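PDB 3NWR: A rubisco-like protein from Burkholderia fungorum, which shares the rubisco large-chain fold, is classed as a lyase, and probably acts on a substrate other than ribulose bisphosphate. Local coordinates for residues 72-80 and 120-128. Numbering follows the deposited sequence.
Sequences RPSLPNAWL and DLGEVTGVR
Asn77 reaches from the N-cap of helix 78-82 into the type I turn Leu121 to Val124, tying the loop before that helix to the loop leading into strand 126-133, in an N-terminal domain of the rubisco large-chain type. Asparagine suits the place because its amide works both ways. Asn77 OD1 caps the helix by accepting from Leu80 N at 2.9 Å, while ND2 spends its two hydrogens on the turn. CG lies anti to the backbone N (chi1 -179°), which sends the amide across to the turn carbonyls. Val124 O, 2.9 Å from Asn77 ND2, lies almost in the amide plane; Gly122 O, 2.8 Å from the same nitrogen, is tilted from it and makes the more bent bond (137°). Two bonds to backbone oxygens, with the cap on OD1, should limit the amide's rotation. Gly122, without a side chain, lets the turn come close to Trp79, whose CE3 approaches Gly122 O obliquely at 3.3 Å; a CB here would lie tight against Trp79 CG. Val124 O also accepts from Arg293 of the second subunit, so the loop pair belongs to the dimer interface.

Thr125 and Gly126 together face Glu22 in a classic beta bulge. Thr125 divides its two branches: OG1 bonds to the Glu22 carboxylate, while CG2 turns to the apolar neighbours, touching Pro73 CB. Leu80 crosses it at about a right angle, its CD1 resting 3.6 Å from Thr125 CG2.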
loop_
_atom_site.group_PDB
_atom_site.type_symbol
_atom_site.label_atom_id
_atom_site.label_comp_id
_atom_site.label_asym_id
_atom_site.label_seq_id
_atom_site.Cartn_x
_atom_site.Cartn_y
_atom_site.Cartn_z
ATOM N N ARG A 72 7.984 -12.040 24.623
ATOM C CA ARG A 72 7.044 -10.926 24.634
ATOM C C ARG A 72 6.365 -10.841 23.272
ATOM O O ARG A 72 6.959 -11.213 22.261
ATOM C CB ARG A 72 7.777 -9.618 24.926
ATOM C CG ARG A 72 8.960 -9.377 24.001
ATOM C CD ARG A 72 9.488 -7.955 24.099
ATOM N NE ARG A 72 10.519 -7.695 23.096
ATOM C CZ ARG A 72 10.268 -7.398 21.823
ATOM N NH1 ARG A 72 9.017 -7.327 21.387
ATOM N NH2 ARG A 72 11.269 -7.174 20.982
ATOM N N PRO A 73 5.115 -10.357 23.242
ATOM C CA PRO A 73 4.379 -10.246 21.972
ATOM C C PRO A 73 4.967 -9.158 21.072
ATOM O O PRO A 73 5.300 -8.071 21.551
ATOM C CB PRO A 73 2.968 -9.857 22.416
ATOM C CG PRO A 73 3.149 -9.224 23.775
ATOM C CD PRO A 73 4.316 -9.923 24.400
ATOM N N SER A 74 5.091 -9.449 19.780
ATOM C CA SER A 74 5.685 -8.498 18.845
ATOM C C SER A 74 4.769 -7.306 18.570
ATOM O O SER A 74 5.248 -6.198 18.321
ATOM C CB SER A 74 6.045 -9.189 17.531
ATOM O OG SER A 74 7.035 -10.190 17.728
ATOM N N LEU A 75 3.461 -7.542 18.605
ATOM C CA LEU A 75 2.472 -6.502 18.325
ATOM C C LEU A 75 1.410 -6.430 19.418
ATOM O O LEU A 75 1.023 -7.454 19.985
ATOM C CB LEU A 75 1.764 -6.774 16.994
ATOM C CG LEU A 75 2.611 -6.937 15.729
ATOM C CD1 LEU A 75 1.713 -7.429 14.594
ATOM C CD2 LEU A 75 3.294 -5.626 15.353
ATOM N N PRO A 76 0.923 -5.216 19.712
ATOM C CA PRO A 76 -0.245 -5.087 20.591
ATOM C C PRO A 76 -1.450 -5.803 19.999
ATOM O O PRO A 76 -1.564 -5.948 18.777
ATOM C CB PRO A 76 -0.517 -3.578 20.604
ATOM C CG PRO A 76 0.755 -2.941 20.168
ATOM C CD PRO A 76 1.419 -3.911 19.239
ATOM N N ASN A 77 -2.355 -6.240 20.862
ATOM C CA ASN A 77 -3.561 -6.897 20.406
ATOM C C ASN A 77 -4.647 -6.774 21.462
ATOM O O ASN A 77 -4.539 -7.374 22.528
ATOM C CB ASN A 77 -3.268 -8.368 20.085
ATOM C CG ASN A 77 -4.485 -9.099 19.571
ATOM O OD1 ASN A 77 -5.595 -8.886 20.052
ATOM N ND2 ASN A 77 -4.290 -9.957 18.575
ATOM N N ALA A 78 -5.680 -5.988 21.163
ATOM C CA ALA A 78 -6.724 -5.681 22.141
ATOM C C ALA A 78 -7.614 -6.876 22.473
ATOM O O ALA A 78 -8.074 -7.016 23.607
ATOM C CB ALA A 78 -7.571 -4.503 21.664
ATOM N N TRP A 79 -7.865 -7.732 21.489
ATOM C CA TRP A 79 -8.697 -8.905 21.706
ATOM C C TRP A 79 -8.005 -9.870 22.664
ATOM O O TRP A 79 -8.624 -10.375 23.601
ATOM C CB TRP A 79 -9.034 -9.594 20.377
ATOM C CG TRP A 79 -10.040 -10.704 20.503
ATOM C CD1 TRP A 79 -11.400 -10.577 20.562
ATOM C CD2 TRP A 79 -9.764 -12.107 20.581
ATOM N NE1 TRP A 79 -11.987 -11.818 20.675
ATOM C CE2 TRP A 79 -11.004 -12.772 20.688
ATOM C CE3 TRP A 79 -8.587 -12.866 20.567
ATOM C CZ2 TRP A 79 -11.100 -14.161 20.783
ATOM C CZ3 TRP A 79 -8.684 -14.248 20.661
ATOM C CH2 TRP A 79 -9.933 -14.881 20.769
ATOM N N LEU A 80 -6.718 -10.106 22.444
ATOM C CA LEU A 80 -5.981 -11.024 23.302
ATOM C C LEU A 80 -5.846 -10.486 24.722
ATOM O O LEU A 80 -5.933 -11.244 25.687
ATOM C CB LEU A 80 -4.608 -11.351 22.710
ATOM C CG LEU A 80 -4.645 -12.299 21.512
ATOM C CD1 LEU A 80 -3.272 -12.402 20.862
ATOM C CD2 LEU A 80 -5.144 -13.678 21.934
ATOM N N ASP A 120 -4.862 -8.277 10.664
ATOM C CA ASP A 120 -5.701 -7.747 11.745
ATOM C C ASP A 120 -6.262 -8.805 12.686
ATOM O O ASP A 120 -6.982 -8.467 13.627
ATOM C CB ASP A 120 -6.885 -6.973 11.156
ATOM C CG ASP A 120 -6.456 -5.760 10.359
ATOM O OD1 ASP A 120 -5.771 -4.887 10.928
ATOM O OD2 ASP A 120 -6.842 -5.678 9.172
ATOM N N LEU A 121 -5.982 -10.074 12.413
ATOM C CA LEU A 121 -6.624 -11.153 13.168
ATOM C C LEU A 121 -6.413 -11.009 14.665
ATOM O O LEU A 121 -5.302 -10.760 15.123
ATOM C CB LEU A 121 -6.114 -12.522 12.702
ATOM C CG LEU A 121 -6.449 -12.935 11.267
ATOM C CD1 LEU A 121 -5.789 -14.256 10.957
ATOM C CD2 LEU A 121 -7.943 -13.046 11.061
ATOM N N GLY A 122 -7.492 -11.184 15.423
ATOM C CA GLY A 122 -7.408 -11.105 16.870
ATOM C C GLY A 122 -6.546 -12.206 17.452
ATOM O O GLY A 122 -6.041 -12.082 18.569
ATOM N N GLU A 123 -6.362 -13.279 16.686
ATOM C CA GLU A 123 -5.580 -14.425 17.148
ATOM C C GLU A 123 -4.073 -14.183 17.169
ATOM O O GLU A 123 -3.340 -14.896 17.854
ATOM C CB GLU A 123 -5.864 -15.659 16.285
ATOM C CG GLU A 123 -7.228 -16.271 16.486
ATOM C CD GLU A 123 -8.292 -15.642 15.612
ATOM O OE1 GLU A 123 -8.001 -14.640 14.921
ATOM O OE2 GLU A 123 -9.436 -16.149 15.622
ATOM N N VAL A 124 -3.600 -13.192 16.415
ATOM C CA VAL A 124 -2.160 -13.068 16.188
ATOM C C VAL A 124 -1.489 -11.838 16.798
ATOM O O VAL A 124 -2.085 -10.762 16.889
ATOM C CB VAL A 124 -1.817 -13.116 14.680
ATOM C CG1 VAL A 124 -2.385 -14.387 14.047
ATOM C CG2 VAL A 124 -2.336 -11.868 13.968
ATOM N N THR A 125 -0.239 -12.023 17.205
ATOM C CA THR A 125 0.606 -10.921 17.643
ATOM C C THR A 125 1.758 -10.719 16.658
ATOM O O THR A 125 2.705 -9.980 16.926
ATOM C CB THR A 125 1.143 -11.152 19.076
ATOM O OG1 THR A 125 1.799 -12.429 19.156
ATOM C CG2 THR A 125 -0.012 -11.107 20.065
ATOM N N GLY A 126 1.657 -11.386 15.513
ATOM C CA GLY A 126 2.614 -11.257 14.429
ATOM C C GLY A 126 2.100 -12.018 13.214
ATOM O O GLY A 126 1.584 -13.129 13.344
ATOM N N VAL A 127 2.211 -11.413 12.032
ATOM C CA VAL A 127 1.890 -12.086 10.778
ATOM C C VAL A 127 2.648 -11.396 9.657
ATOM O O VAL A 127 2.513 -10.175 9.455
ATOM C CB VAL A 127 0.383 -12.062 10.419
ATOM C CG1 VAL A 127 0.167 -12.615 9.027
ATOM C CG2 VAL A 127 -0.433 -12.865 11.407
ATOM N N ARG A 128 3.446 -12.178 8.943
ATOM C CA ARG A 128 4.187 -11.673 7.799
ATOM C C ARG A 128 4.098 -12.646 6.642
ATOM O O ARG A 128 4.343 -13.843 6.800
ATOM C CB ARG A 128 5.649 -11.445 8.162
ATOM C CG ARG A 128 6.492 -10.805 7.046
ATOM C CD ARG A 128 7.881 -10.599 7.575
ATOM N NE ARG A 128 8.845 -10.097 6.607
ATOM C CZ ARG A 128 9.352 -8.870 6.626
ATOM N NH1 ARG A 128 8.949 -7.987 7.535
ATOM N NH2 ARG A 128 10.265 -8.535 5.731
#